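Local coordinates for protein cyclic nucleotide-gated potassium channel mll3241 (Mesorhizobium loti, PDB 4MUV) that forms a homotetrameric potassium channel activated by cAMP, of which this chain is the cytoplasmic cyclic nucleotide-binding domain, at residues P72-M86 and I127-S141. The protein carries 3 engineered substitutions. Numbering follows the deposited sequence. Where two conformers were deposited one is given.
Engineered in segment 72-86: Ser75 (natural residue Val). Engineered in segment 127-141: Asp139 (natural residue Ala). With PCG (cyclic guanosine monophosphate), chain C.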
loop_
_atom_site.group_PDB
_atom_site.type_symbol
_atom_site.label_atom_id
_atom_site.label_comp_id
_atom_site.label_asym_id
_atom_site.label_seq_id
_atom_site.Cartn_x
_atom_site.Cartn_y
_atom_site.Cartn_z
ATOM N N PRO A 72 -4.593 17.403 6.278
ATOM C CA PRO A 72 -5.231 18.724 6.211
ATOM C C PRO A 72 -6.250 18.838 5.102
ATOM O O PRO A 72 -7.116 19.716 5.149
ATOM C CB PRO A 72 -4.051 19.677 5.964
ATOM C CG PRO A 72 -2.894 18.975 6.498
ATOM C CD PRO A 72 -3.124 17.511 6.253
ATOM N N ASN A 73 -6.134 17.981 4.104
ATOM C CA ASN A 73 -7.116 17.888 3.033
ATOM C C ASN A 73 -7.563 16.446 2.974
ATOM O O ASN A 73 -7.050 15.679 2.158
ATOM C CB ASN A 73 -6.481 18.316 1.722
ATOM C CG ASN A 73 -6.040 19.761 1.751
ATOM O OD1 ASN A 73 -6.868 20.665 1.670
ATOM N ND2 ASN A 73 -4.736 19.993 1.901
ATOM N N PRO A 74 -8.484 16.059 3.878
ATOM C CA PRO A 74 -8.851 14.649 4.058
ATOM C C PRO A 74 -9.312 14.047 2.737
ATOM O O PRO A 74 -9.947 14.710 1.913
ATOM C CB PRO A 74 -10.011 14.714 5.059
ATOM C CG PRO A 74 -9.824 15.997 5.784
ATOM C CD PRO A 74 -9.200 16.941 4.817
ATOM N N SER A 75 -8.972 12.786 2.529
ATOM C CA SER A 75 -9.355 12.122 1.293
ATOM C C SER A 75 -9.716 10.668 1.538
ATOM O O SER A 75 -9.444 10.101 2.597
ATOM C CB SER A 75 -8.228 12.225 0.267
ATOM O OG SER A 75 -7.057 11.606 0.737
ATOM N N GLU A 76 -10.400 10.104 0.561
ATOM C CA GLU A 76 -10.758 8.699 0.564
ATOM C C GLU A 76 -10.009 8.024 -0.589
ATOM O O GLU A 76 -9.938 8.571 -1.698
ATOM C CB GLU A 76 -12.283 8.544 0.423
ATOM C CG GLU A 76 -12.839 7.149 0.781
ATOM C CD GLU A 76 -14.360 7.047 0.693
ATOM O OE1 GLU A 76 -14.958 7.710 -0.186
ATOM O OE2 GLU A 76 -14.953 6.282 1.491
ATOM N N LEU A 77 -9.451 6.857 -0.321
ATOM C CA LEU A 77 -8.753 6.078 -1.338
ATOM C C LEU A 77 -9.497 4.770 -1.561
ATOM O O LEU A 77 -9.728 4.013 -0.627
ATOM C CB LEU A 77 -7.321 5.788 -0.933
ATOM C CG LEU A 77 -6.441 6.999 -0.591
ATOM C CD1 LEU A 77 -5.082 6.551 -0.115
ATOM C CD2 LEU A 77 -6.297 7.901 -1.786
ATOM N N GLY A 78 -9.850 4.520 -2.810
ATOM C CA GLY A 78 -10.568 3.320 -3.222
ATOM C C GLY A 78 -9.704 2.359 -4.024
ATOM O O GLY A 78 -8.488 2.508 -4.083
ATOM N N PRO A 79 -10.341 1.348 -4.643
ATOM C CA PRO A 79 -9.572 0.331 -5.371
ATOM C C PRO A 79 -8.629 0.941 -6.387
ATOM O O PRO A 79 -9.022 1.861 -7.120
ATOM C CB PRO A 79 -10.662 -0.523 -6.023
ATOM C CG PRO A 79 -11.803 -0.417 -5.060
ATOM C CD PRO A 79 -11.779 1.023 -4.611
ATOM N N GLY A 80 -7.394 0.443 -6.394
ATOM C CA GLY A 80 -6.380 0.912 -7.314
ATOM C C GLY A 80 -5.428 1.891 -6.669
ATOM O O GLY A 80 -4.350 2.125 -7.179
ATOM N N ALA A 81 -5.832 2.482 -5.551
ATOM C CA ALA A 81 -4.996 3.446 -4.847
ATOM C C ALA A 81 -4.034 2.738 -3.921
ATOM O O ALA A 81 -4.187 1.549 -3.656
ATOM C CB ALA A 81 -5.878 4.428 -4.060
ATOM N N PHE A 82 -3.080 3.485 -3.380
ATOM C CA PHE A 82 -2.112 2.911 -2.441
ATOM C C PHE A 82 -1.721 3.957 -1.418
ATOM O O PHE A 82 -1.870 5.162 -1.636
ATOM C CB PHE A 82 -0.884 2.319 -3.144
ATOM C CG PHE A 82 -0.166 3.290 -4.026
ATOM C CD1 PHE A 82 0.688 4.250 -3.496
ATOM C CD2 PHE A 82 -0.324 3.245 -5.401
ATOM C CE1 PHE A 82 1.355 5.147 -4.301
ATOM C CE2 PHE A 82 0.338 4.148 -6.218
ATOM C CZ PHE A 82 1.187 5.101 -5.655
ATOM N N PHE A 83 -1.269 3.480 -0.267
ATOM C CA PHE A 83 -0.814 4.349 0.812
ATOM C C PHE A 83 0.243 3.642 1.647
ATOM O O PHE A 83 0.339 2.417 1.647
ATOM C CB PHE A 83 -2.007 4.799 1.657
ATOM C CG PHE A 83 -2.703 3.693 2.389
ATOM C CD1 PHE A 83 -3.732 2.990 1.798
ATOM C CD2 PHE A 83 -2.351 3.375 3.686
ATOM C CE1 PHE A 83 -4.367 1.965 2.487
ATOM C CE2 PHE A 83 -2.986 2.350 4.365
ATOM C CZ PHE A 83 -3.987 1.651 3.777
ATOM N N GLY A 84 1.022 4.446 2.381
ATOM C CA GLY A 84 2.096 3.936 3.222
ATOM C C GLY A 84 3.467 3.995 2.587
ATOM O O GLY A 84 4.459 3.660 3.229
ATOM N N GLU A 85 3.521 4.438 1.329
ATOM C CA GLU A 85 4.802 4.558 0.637
ATOM C C GLU A 85 5.701 5.638 1.229
ATOM O O GLU A 85 6.907 5.528 1.175
ATOM C CB GLU A 85 4.606 4.844 -0.863
ATOM C CG GLU A 85 4.106 6.244 -1.258
ATOM C CD GLU A 85 2.668 6.506 -0.808
ATOM O OE1 GLU A 85 1.880 5.534 -0.700
ATOM O OE2 GLU A 85 2.326 7.677 -0.549
ATOM N N MET A 86 5.132 6.676 1.823
ATOM C CA MET A 86 5.957 7.808 2.225
ATOM C C MET A 86 6.964 7.425 3.288
ATOM O O MET A 86 8.127 7.817 3.202
ATOM C CB MET A 86 5.088 8.982 2.680
ATOM C CG MET A 86 4.303 9.609 1.543
ATOM S SD MET A 86 3.001 10.748 2.047
ATOM C CE MET A 86 4.006 12.120 2.593
ATOM N N ILE A 127 7.020 6.680 -9.702
ATOM C CA ILE A 127 5.619 6.917 -9.343
ATOM C C ILE A 127 5.480 7.054 -7.829
ATOM O O ILE A 127 4.789 7.957 -7.351
ATOM C CB ILE A 127 4.688 5.830 -9.882
ATOM C CG1 ILE A 127 4.573 5.999 -11.399
ATOM C CG2 ILE A 127 3.300 5.889 -9.224
ATOM C CD1 ILE A 127 4.051 4.776 -12.115
ATOM N N PHE A 128 6.140 6.196 -7.058
ATOM C CA PHE A 128 6.059 6.315 -5.592
ATOM C C PHE A 128 6.669 7.643 -5.123
ATOM O O PHE A 128 6.113 8.327 -4.264
ATOM C CB PHE A 128 6.776 5.148 -4.911
ATOM C CG PHE A 128 6.066 3.817 -5.007
ATOM C CD1 PHE A 128 4.706 3.710 -4.858
ATOM C CD2 PHE A 128 6.792 2.670 -5.264
ATOM C CE1 PHE A 128 4.102 2.483 -4.921
ATOM C CE2 PHE A 128 6.189 1.445 -5.320
ATOM C CZ PHE A 128 4.836 1.351 -5.158
ATOM N N ARG A 129 7.820 7.997 -5.691
ATOM C CA ARG A 129 8.526 9.200 -5.273
ATOM C C ARG A 129 7.647 10.428 -5.562
ATOM O O ARG A 129 7.509 11.325 -4.715
ATOM C CB ARG A 129 9.888 9.320 -5.979
ATOM C CG ARG A 129 10.771 10.479 -5.445
ATOM C CD ARG A 129 12.060 10.668 -6.247
ATOM N NE ARG A 129 11.785 11.131 -7.606
ATOM C CZ ARG A 129 11.488 12.384 -7.937
ATOM N NH1 ARG A 129 11.432 13.337 -7.020
ATOM N NH2 ARG A 129 11.244 12.681 -9.203
ATOM N N LYS A 130 7.044 10.473 -6.747
ATOM C CA LYS A 130 6.187 11.605 -7.105
ATOM C C LYS A 130 4.888 11.643 -6.310
ATOM O O LYS A 130 4.407 12.712 -5.968
ATOM C CB LYS A 130 5.913 11.623 -8.599
ATOM C CG LYS A 130 7.133 12.011 -9.404
ATOM C CD LYS A 130 6.837 12.020 -10.889
ATOM C CE LYS A 130 8.078 12.364 -11.677
ATOM N NZ LYS A 130 7.895 12.204 -13.144
ATOM N N THR A 131 4.319 10.486 -6.014
ATOM C CA THR A 131 3.111 10.419 -5.186
ATOM C C THR A 131 3.400 10.975 -3.786
ATOM O O THR A 131 2.606 11.746 -3.242
ATOM C CB THR A 131 2.563 8.975 -5.117
ATOM O OG1 THR A 131 2.130 8.575 -6.421
ATOM C CG2 THR A 131 1.386 8.900 -4.175
ATOM N N ALA A 132 4.551 10.623 -3.212
ATOM C CA ALA A 132 4.955 11.164 -1.909
ATOM C C ALA A 132 5.083 12.685 -1.976
ATOM O O ALA A 132 4.579 13.390 -1.091
ATOM C CB ALA A 132 6.265 10.540 -1.453
ATOM N N LEU A 133 5.703 13.197 -3.029
ATOM C CA LEU A 133 5.799 14.638 -3.218
ATOM C C LEU A 133 4.439 15.315 -3.352
ATOM O O LEU A 133 4.196 16.352 -2.751
ATOM C CB LEU A 133 6.651 14.983 -4.436
ATOM C CG LEU A 133 8.149 14.824 -4.280
ATOM C CD1 LEU A 133 8.800 15.065 -5.603
ATOM C CD2 LEU A 133 8.708 15.793 -3.240
ATOM N N GLU A 134 3.542 14.731 -4.137
ATOM C CA GLU A 134 2.216 15.271 -4.305
ATOM C C GLU A 134 1.506 15.402 -2.961
ATOM O O GLU A 134 0.817 16.379 -2.709
ATOM C CB GLU A 134 1.457 14.325 -5.241
ATOM C CG GLU A 134 0.014 14.683 -5.483
ATOM C CD GLU A 134 -0.792 13.530 -6.053
ATOM O OE1 GLU A 134 -0.216 12.732 -6.835
ATOM O OE2 GLU A 134 -1.987 13.428 -5.701
ATOM N N ARG A 135 1.631 14.350 -2.151
ATOM C CA ARG A 135 0.939 14.280 -0.870
ATOM C C ARG A 135 1.542 15.290 0.118
ATOM O O ARG A 135 0.817 15.979 0.814
ATOM C CB ARG A 135 0.899 12.825 -0.376
ATOM C CG ARG A 135 -0.079 12.017 -1.224
ATOM C CD ARG A 135 0.030 10.531 -1.082
ATOM N NE ARG A 135 -1.025 9.909 -1.882
ATOM C CZ ARG A 135 -1.268 8.605 -1.958
ATOM N NH1 ARG A 135 -0.480 7.725 -1.393
ATOM N NH2 ARG A 135 -2.305 8.189 -2.650
ATOM N N ARG A 136 2.866 15.405 0.137
ATOM C CA ARG A 136 3.518 16.472 0.907
ATOM C C ARG A 136 3.030 17.843 0.431
ATOM O O ARG A 136 2.829 18.743 1.245
ATOM C CB ARG A 136 5.049 16.386 0.819
ATOM C CG ARG A 136 5.673 15.211 1.562
ATOM C CD ARG A 136 5.452 15.224 3.070
ATOM N NE ARG A 136 6.205 14.162 3.741
ATOM C CZ ARG A 136 6.149 13.855 5.041
ATOM N NH1 ARG A 136 5.375 14.524 5.872
ATOM N NH2 ARG A 136 6.892 12.853 5.513
ATOM N N GLY A 137 2.820 18.003 -0.875
ATOM C CA GLY A 137 2.345 19.260 -1.429
ATOM C C GLY A 137 0.935 19.579 -0.995
ATOM O O GLY A 137 0.595 20.720 -0.652
ATOM N N ALA A 138 0.105 18.544 -0.974
ATOM C CA ALA A 138 -1.261 18.719 -0.502
ATOM C C ALA A 138 -1.264 19.137 0.957
ATOM O O ALA A 138 -2.020 20.039 1.355
ATOM C CB ALA A 138 -2.053 17.421 -0.697
ATOM N N ASP A 139 -0.400 18.522 1.750
ATOM C CA ASP A 139 -0.325 18.829 3.185
ATOM C C ASP A 139 0.113 20.261 3.464
ATOM O O ASP A 139 -0.198 20.786 4.532
ATOM C CB ASP A 139 0.700 17.934 3.881
ATOM C CG ASP A 139 0.327 16.476 3.905
ATOM O OD1 ASP A 139 -0.849 16.093 3.622
ATOM O OD2 ASP A 139 1.254 15.664 4.193
ATOM N N ALA A 140 0.873 20.835 2.550
ATOM C CA ALA A 140 1.479 22.141 2.715
ATOM C C ALA A 140 0.525 23.258 2.417
ATOM O O ALA A 140 0.869 24.405 2.671
ATOM C CB ALA A 140 2.696 22.243 1.836
ATOM N N SER A 141 -0.644 22.932 1.871
ATOM C CA SER A 141 -1.634 23.885 1.375
ATOM C C SER A 141 -2.874 23.852 2.271
ATOM O O SER A 141 -3.487 22.804 2.475
ATOM C CB SER A 141 -2.072 23.541 -0.071
ATOM O OG SER A 141 -1.098 22.854 -0.851
HETATM P PA PCG C . 2.762 7.310 5.217
HETATM O O1A PCG C . 3.751 6.163 5.250
HETATM O O2A PCG C . 3.256 8.628 5.698
HETATM O "O5'" PCG C . 1.524 6.908 6.049
HETATM C "C5'" PCG C . 0.360 7.587 5.902
HETATM C "C4'" PCG C . -0.010 7.582 4.408
HETATM O "O4'" PCG C . -1.268 8.228 3.986
HETATM C "C3'" PCG C . 0.987 8.194 3.682
HETATM O "O3'" PCG C . 2.247 7.452 3.721
HETATM C "C2'" PCG C . 0.323 8.290 2.248
HETATM O "O2'" PCG C . 0.643 7.112 1.507
HETATM C "C1'" PCG C . -1.057 8.386 2.498
HETATM N N9 PCG C . -1.709 9.592 2.085
HETATM C C8 PCG C . -2.698 9.722 1.140
HETATM N N7 PCG C . -3.004 11.002 0.922
HETATM C C5 PCG C . -2.184 11.717 1.760
HETATM C C6 PCG C . -2.042 13.130 1.975
HETATM O O6 PCG C . -2.701 14.029 1.397
HETATM N N1 PCG C . -1.096 13.469 2.911
HETATM C C2 PCG C . -0.289 12.554 3.570
HETATM N N2 PCG C . 0.621 13.003 4.453
HETATM N N3 PCG C . -0.394 11.198 3.393
HETATM C C4 PCG C . -1.378 10.840 2.448
HETATM O O HOH W 1 -3.302 16.764 2.633
HETATM O O HOH W 2 -2.877 6.113 -4.721
#
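Arg135 reaches from helix 122-139 to Phe82 and Glu85, its straight chain (chi3 176°) running past C5 and C8 of the guanine to bring the guanidinium to both. Both terminal nitrogens converge on one carbonyl: Arg135 NH1 lies 2.9 Å and Arg135 NH2 3.2 Å from Phe82 O, near the guanidinium plane. Arg135 NH1 also makes a salt bridge with Glu85 OE2 at 2.9 Å, on the syn side of the carboxylate but 33° out of its plane. That same oxygen takes a hydrogen bond from the ribose O2' of cyclic GMP, and O2' accepts one from Gly84 N. A water accepts from Phe82 N. One guanidinium face lies against C8, the other against Thr131 CG2. A lysine in place of Arg135, with a single terminal nitrogen, would probably leave Phe82 O or Glu85 OE2 short of a donor. Near the start of 127-141, the edge of Phe128 meets the face of Phe82, planes at 84°. Farther along, engineered Asp139 accepts hydrogen bonds from guanine N1 at OD1 and N2 at OD2, both 2.7 Å, and a water joins Asp139 OD1 to guanine O6. Asn73 ND2 donates almost straight to Ser141 O (3.1 Å). The C-terminal helix thus lids the nucleotide held by the beta-roll and its phosphate-binding cassette, the hallmark of cyclic nucleotide-binding domains.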